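Local coordinates for protein ribosomal RNA small subunit methyltransferase Nep1 (Archaeoglobus fulgidus, PDB 3O7B) that probably methylates N1 of a specific pseudouridine in 16S ribosomal RNA, using S-adenosyl-L-methionine, and acts in ribosome biogenesis as a homodimer, at residues Gly114-Pro126 and Thr150-Ile163. Numbering follows the deposited sequence. Where two conformers were deposited one is given.
Sequences GEIIWVNRETRLP and TTLIEFKDVGLRDI
Ile117 CG1 lies over one face of the Phe155 ring, 4.0 Å from its centroid, in a CH-pi contact. Glu115 CB meets the edge of that ring near CE1. Outside the pair, Phe140 packs edge-to-face with Phe155, and Arg143 makes a cation-pi contact with it. The Trp118 indole has the backbone N of Asn120 above one face, toward the rim. At its edge, Trp118 CZ3 comes 3.5 Å from Thr151 O, and Thr151 CG2 sits in the ring plane. With CG anti to the backbone N (chi1 174°) and beside the carbonyl carbon, the indole leans toward Thr151. Lys156 runs alongside, its CE 3.6 Å from Trp118 CB. Strands 116-119 and 154-156 are antiparallel neighbours in the mixed sheet of this SPOUT-type methyltransferase. Trp118 and Glu154 form a hydrogen-bonded pair, with N-H to O bonds both ways. Lys156 N also donates to Ile116 O. On the face of Ile117, Ile153 CG2 is tightly packed, 3.4 Å from Ile117 CG2. On the other face, Ile116 CG2 meets Ile163 CG2 of helix 160-163 tip to tip at 3.9 Å. A classic bulge at Leu152 and Ile153 opposite Ile145 marks the corner where strand 150-156 is broken. Here Asn120 ND2 gives Thr151 O an almost straight bond of 2.9 Å (178°), with Thr151 O in the plane of the Asn120 amide. Its OD1 accepts from Glu122 N, an Asx turn. With an alanine here both amide bonds go, which is likely to leave Thr151 O without this donor and the 120-123 turn less firmly fixed. Asn120 N donates to Leu152 O, and Thr123 OG1 lies 2.9 Å from the same oxygen.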
loop_
_atom_site.group_PDB
_atom_site.type_symbol
_atom_site.label_atom_id
_atom_site.label_comp_id
_atom_site.label_asym_id
_atom_site.label_seq_id
_atom_site.Cartn_x
_atom_site.Cartn_y
_atom_site.Cartn_z
ATOM N N GLY A 114 -20.702 -9.644 -4.182
ATOM C CA GLY A 114 -21.530 -8.804 -5.048
ATOM C C GLY A 114 -22.056 -7.512 -4.451
ATOM O O GLY A 114 -22.843 -6.794 -5.092
ATOM N N GLU A 115 -21.620 -7.190 -3.232
ATOM C CA GLU A 115 -22.043 -5.949 -2.591
ATOM C C GLU A 115 -21.305 -4.768 -3.217
ATOM O O GLU A 115 -20.177 -4.930 -3.702
ATOM C CB GLU A 115 -21.761 -5.984 -1.095
ATOM C CG GLU A 115 -22.464 -7.102 -0.376
ATOM C CD GLU A 115 -21.619 -7.687 0.723
ATOM O OE1 GLU A 115 -20.431 -8.027 0.465
ATOM O OE2 GLU A 115 -22.138 -7.818 1.851
ATOM N N ILE A 116 -21.936 -3.601 -3.210
ATOM C CA ILE A 116 -21.390 -2.390 -3.780
ATOM C C ILE A 116 -21.176 -1.382 -2.645
ATOM O O ILE A 116 -22.127 -1.029 -1.940
ATOM C CB ILE A 116 -22.335 -1.796 -4.871
ATOM C CG1 ILE A 116 -22.488 -2.760 -6.072
ATOM C CG2 ILE A 116 -21.846 -0.453 -5.337
ATOM C CD1 ILE A 116 -21.176 -3.115 -6.765
ATOM N N ILE A 117 -19.931 -0.943 -2.470
ATOM C CA ILE A 117 -19.586 0.080 -1.493
ATOM C C ILE A 117 -19.132 1.328 -2.223
ATOM O O ILE A 117 -18.258 1.283 -3.103
ATOM C CB ILE A 117 -18.457 -0.426 -0.566
ATOM C CG1 ILE A 117 -18.881 -1.679 0.193
ATOM C CG2 ILE A 117 -17.966 0.700 0.362
ATOM C CD1 ILE A 117 -17.715 -2.505 0.746
ATOM N N TRP A 118 -19.737 2.457 -1.882
ATOM C CA TRP A 118 -19.328 3.735 -2.414
ATOM C C TRP A 118 -18.397 4.402 -1.389
ATOM O O TRP A 118 -18.719 4.413 -0.191
ATOM C CB TRP A 118 -20.568 4.609 -2.666
ATOM C CG TRP A 118 -20.253 6.010 -3.080
ATOM C CD1 TRP A 118 -19.855 6.427 -4.311
ATOM C CD2 TRP A 118 -20.331 7.191 -2.265
ATOM N NE1 TRP A 118 -19.658 7.785 -4.316
ATOM C CE2 TRP A 118 -19.950 8.281 -3.071
ATOM C CE3 TRP A 118 -20.676 7.428 -0.928
ATOM C CZ2 TRP A 118 -19.916 9.600 -2.598
ATOM C CZ3 TRP A 118 -20.621 8.746 -0.448
ATOM C CH2 TRP A 118 -20.253 9.809 -1.287
ATOM N N VAL A 119 -17.271 4.927 -1.866
ATOM C CA VAL A 119 -16.305 5.647 -1.033
ATOM C C VAL A 119 -16.238 7.089 -1.511
ATOM O O VAL A 119 -15.810 7.351 -2.628
ATOM C CB VAL A 119 -14.886 4.986 -1.084
ATOM C CG1 VAL A 119 -13.939 5.697 -0.123
ATOM C CG2 VAL A 119 -14.955 3.502 -0.731
ATOM N N ASN A 120 -16.688 8.031 -0.671
ATOM C CA ASN A 120 -16.583 9.443 -0.971
ATOM C C ASN A 120 -15.147 9.784 -1.338
ATOM O O ASN A 120 -14.206 9.362 -0.668
ATOM C CB ASN A 120 -17.028 10.214 0.283
ATOM C CG ASN A 120 -17.177 11.716 0.066
ATOM O OD1 ASN A 120 -16.418 12.355 -0.652
ATOM N ND2 ASN A 120 -18.170 12.294 0.756
ATOM N N ARG A 121 -14.985 10.537 -2.418
ATOM C CA ARG A 121 -13.676 10.896 -2.910
ATOM C C ARG A 121 -12.857 11.601 -1.837
ATOM O O ARG A 121 -11.633 11.516 -1.845
ATOM C CB ARG A 121 -13.805 11.726 -4.207
ATOM C CG ARG A 121 -12.487 12.137 -4.849
ATOM C CD ARG A 121 -11.662 10.926 -5.290
ATOM N NE ARG A 121 -10.336 11.299 -5.771
ATOM C CZ ARG A 121 -9.277 11.474 -4.980
ATOM N NH1 ARG A 121 -9.383 11.315 -3.652
ATOM N NH2 ARG A 121 -8.110 11.790 -5.523
ATOM N N GLU A 122 -13.529 12.266 -0.901
ATOM C CA GLU A 122 -12.834 13.018 0.137
ATOM C C GLU A 122 -12.500 12.219 1.413
ATOM O O GLU A 122 -11.892 12.738 2.352
ATOM C CB GLU A 122 -13.573 14.335 0.415
ATOM C CG GLU A 122 -13.644 15.276 -0.823
ATOM C CD GLU A 122 -12.281 15.616 -1.439
ATOM O OE1 GLU A 122 -11.312 15.876 -0.690
ATOM O OE2 GLU A 122 -12.174 15.643 -2.685
ATOM N N THR A 123 -12.844 10.935 1.432
ATOM C CA THR A 123 -12.580 10.086 2.592
ATOM C C THR A 123 -11.078 9.855 2.807
ATOM O O THR A 123 -10.349 9.530 1.862
ATOM C CB THR A 123 -13.288 8.715 2.423
ATOM O OG1 THR A 123 -14.694 8.943 2.351
ATOM C CG2 THR A 123 -13.006 7.782 3.588
ATOM N N ARG A 124 -10.614 10.030 4.049
ATOM C CA ARG A 124 -9.255 9.664 4.438
ATOM C C ARG A 124 -9.325 8.326 5.136
ATOM O O ARG A 124 -9.765 8.241 6.289
ATOM C CB ARG A 124 -8.649 10.692 5.408
ATOM C CG ARG A 124 -8.430 12.095 4.868
ATOM C CD ARG A 124 -7.595 12.929 5.887
ATOM N NE ARG A 124 -7.984 12.681 7.281
ATOM C CZ ARG A 124 -8.892 13.390 7.961
ATOM N NH1 ARG A 124 -9.494 14.419 7.384
ATOM N NH2 ARG A 124 -9.187 13.063 9.224
ATOM N N LEU A 125 -8.916 7.268 4.454
ATOM C CA LEU A 125 -8.970 5.941 5.052
ATOM C C LEU A 125 -7.799 5.761 6.000
ATOM O O LEU A 125 -6.739 6.352 5.757
ATOM C CB LEU A 125 -8.910 4.847 3.975
ATOM C CG LEU A 125 -10.167 4.735 3.117
ATOM C CD1 LEU A 125 -9.840 3.854 1.921
ATOM C CD2 LEU A 125 -11.380 4.216 3.877
ATOM N N PRO A 126 -7.965 4.920 7.038
ATOM C CA PRO A 126 -6.813 4.620 7.913
ATOM C C PRO A 126 -5.688 3.986 7.102
ATOM O O PRO A 126 -5.907 3.052 6.321
ATOM C CB PRO A 126 -7.374 3.608 8.914
ATOM C CG PRO A 126 -8.868 3.780 8.858
ATOM C CD PRO A 126 -9.183 4.202 7.464
ATOM N N THR A 150 -22.565 14.158 6.393
ATOM C CA THR A 150 -21.945 13.774 5.120
ATOM C C THR A 150 -21.565 12.294 5.138
ATOM O O THR A 150 -20.900 11.829 6.052
ATOM C CB THR A 150 -20.673 14.611 4.869
ATOM O OG1 THR A 150 -21.012 16.008 4.827
ATOM C CG2 THR A 150 -19.996 14.218 3.560
ATOM N N THR A 151 -21.970 11.557 4.108
ATOM C CA THR A 151 -21.601 10.159 3.992
ATOM C C THR A 151 -20.188 10.028 3.437
ATOM O O THR A 151 -19.838 10.656 2.439
ATOM C CB THR A 151 -22.605 9.405 3.109
ATOM O OG1 THR A 151 -23.905 9.514 3.704
ATOM C CG2 THR A 151 -22.229 7.941 3.041
ATOM N N LEU A 152 -19.369 9.249 4.138
ATOM C CA LEU A 152 -17.999 8.955 3.716
ATOM C C LEU A 152 -17.885 7.608 3.001
ATOM O O LEU A 152 -17.172 7.492 1.992
ATOM C CB LEU A 152 -17.041 8.972 4.916
ATOM C CG LEU A 152 -16.878 10.314 5.629
ATOM C CD1 LEU A 152 -15.893 10.141 6.797
ATOM C CD2 LEU A 152 -16.406 11.413 4.694
ATOM N N ILE A 153 -18.565 6.599 3.536
ATOM C CA ILE A 153 -18.544 5.258 2.959
ATOM C C ILE A 153 -19.900 4.647 3.204
ATOM O O ILE A 153 -20.429 4.767 4.293
ATOM C CB ILE A 153 -17.482 4.345 3.612
ATOM C CG1 ILE A 153 -16.126 5.057 3.768
ATOM C CG2 ILE A 153 -17.368 3.027 2.812
ATOM C CD1 ILE A 153 -15.088 4.236 4.581
ATOM N N GLU A 154 -20.480 3.993 2.193
ATOM C CA GLU A 154 -21.805 3.385 2.361
ATOM C C GLU A 154 -22.075 2.257 1.374
ATOM O O GLU A 154 -21.708 2.378 0.202
ATOM C CB GLU A 154 -22.891 4.451 2.178
ATOM C CG GLU A 154 -24.266 3.996 2.625
ATOM C CD GLU A 154 -25.329 5.070 2.493
ATOM O OE1 GLU A 154 -25.281 5.869 1.531
ATOM O OE2 GLU A 154 -26.225 5.105 3.364
ATOM N N PHE A 155 -22.728 1.189 1.842
ATOM C CA PHE A 155 -23.265 0.169 0.922
ATOM C C PHE A 155 -24.385 0.787 0.108
ATOM O O PHE A 155 -25.217 1.536 0.645
ATOM C CB PHE A 155 -23.809 -1.033 1.672
ATOM C CG PHE A 155 -22.751 -1.930 2.215
ATOM C CD1 PHE A 155 -22.199 -2.922 1.426
ATOM C CD2 PHE A 155 -22.273 -1.764 3.520
ATOM C CE1 PHE A 155 -21.208 -3.770 1.929
ATOM C CE2 PHE A 155 -21.289 -2.606 4.032
ATOM C CZ PHE A 155 -20.748 -3.596 3.244
ATOM N N LYS A 156 -24.415 0.478 -1.188
ATOM C CA LYS A 156 -25.512 0.936 -2.042
ATOM C C LYS A 156 -26.390 -0.241 -2.450
ATOM O O LYS A 156 -25.871 -1.321 -2.762
ATOM C CB LYS A 156 -24.985 1.644 -3.290
ATOM C CG LYS A 156 -24.114 2.867 -3.015
ATOM C CD LYS A 156 -24.846 3.981 -2.272
ATOM C CE LYS A 156 -24.107 5.297 -2.464
ATOM N NZ LYS A 156 -24.854 6.462 -1.914
ATOM N N ASP A 157 -27.711 -0.029 -2.488
ATOM C CA ASP A 157 -28.653 -1.106 -2.826
ATOM C C ASP A 157 -28.816 -1.231 -4.338
ATOM O O ASP A 157 -29.928 -1.153 -4.892
ATOM C CB ASP A 157 -30.017 -0.891 -2.156
ATOM C CG ASP A 157 -30.891 -2.148 -2.177
ATOM O OD1 ASP A 157 -30.378 -3.259 -2.456
ATOM O OD2 ASP A 157 -32.104 -2.017 -1.890
ATOM N N VAL A 158 -27.687 -1.395 -5.009
ATOM C CA VAL A 158 -27.638 -1.576 -6.455
ATOM C C VAL A 158 -26.616 -2.664 -6.755
ATOM O O VAL A 158 -25.954 -3.183 -5.851
ATOM C CB VAL A 158 -27.262 -0.284 -7.197
ATOM C CG1 VAL A 158 -28.219 0.851 -6.853
ATOM C CG2 VAL A 158 -25.785 0.127 -6.911
ATOM N N GLY A 159 -26.494 -3.019 -8.028
ATOM C CA GLY A 159 -25.519 -4.002 -8.448
ATOM C C GLY A 159 -24.415 -3.355 -9.248
ATOM O O GLY A 159 -24.463 -2.173 -9.587
ATOM N N LEU A 160 -23.423 -4.177 -9.569
ATOM C CA LEU A 160 -22.322 -3.752 -10.394
ATOM C C LEU A 160 -22.789 -3.123 -11.707
ATOM O O LEU A 160 -22.252 -2.124 -12.151
ATOM C CB LEU A 160 -21.373 -4.922 -10.625
ATOM C CG LEU A 160 -20.151 -4.640 -11.493
ATOM C CD1 LEU A 160 -19.313 -3.461 -10.936
ATOM C CD2 LEU A 160 -19.341 -5.887 -11.555
ATOM N N ARG A 161 -23.838 -3.699 -12.312
ATOM C CA ARG A 161 -24.332 -3.182 -13.592
ATOM C C ARG A 161 -24.779 -1.720 -13.488
ATOM O O ARG A 161 -24.708 -0.951 -14.437
ATOM C CB ARG A 161 -25.490 -4.051 -14.114
ATOM C CG ARG A 161 -26.743 -4.038 -13.219
ATOM C CD ARG A 161 -27.910 -4.811 -13.845
ATOM N NE ARG A 161 -27.621 -6.231 -13.958
ATOM C CZ ARG A 161 -28.489 -7.137 -14.403
ATOM N NH1 ARG A 161 -29.713 -6.768 -14.756
ATOM N NH2 ARG A 161 -28.132 -8.411 -14.480
ATOM N N ASP A 162 -25.226 -1.319 -12.301
ATOM C CA ASP A 162 -25.770 0.005 -12.133
ATOM C C ASP A 162 -24.702 1.079 -11.959
ATOM O O ASP A 162 -24.884 2.207 -12.382
ATOM C CB ASP A 162 -26.762 -0.032 -10.964
ATOM C CG ASP A 162 -27.800 -1.131 -11.146
ATOM O OD1 ASP A 162 -28.516 -1.085 -12.176
ATOM O OD2 ASP A 162 -27.884 -2.060 -10.321
ATOM N N ILE A 163 -23.563 0.724 -11.370
ATOM C CA ILE A 163 -22.548 1.758 -11.155
ATOM C C ILE A 163 -21.693 2.044 -12.395
ATOM O O ILE A 163 -21.016 3.068 -12.478
ATOM C CB ILE A 163 -21.678 1.483 -9.910
ATOM C CG1 ILE A 163 -20.962 0.136 -10.026
ATOM C CG2 ILE A 163 -22.545 1.566 -8.641
ATOM C CD1 ILE A 163 -19.852 -0.053 -8.992
HETATM O O HOH W 1 -23.238 -6.654 -7.854
HETATM O O HOH W 2 -25.584 -5.331 -4.347
HETATM O O HOH W 3 -24.673 -3.669 -2.156
#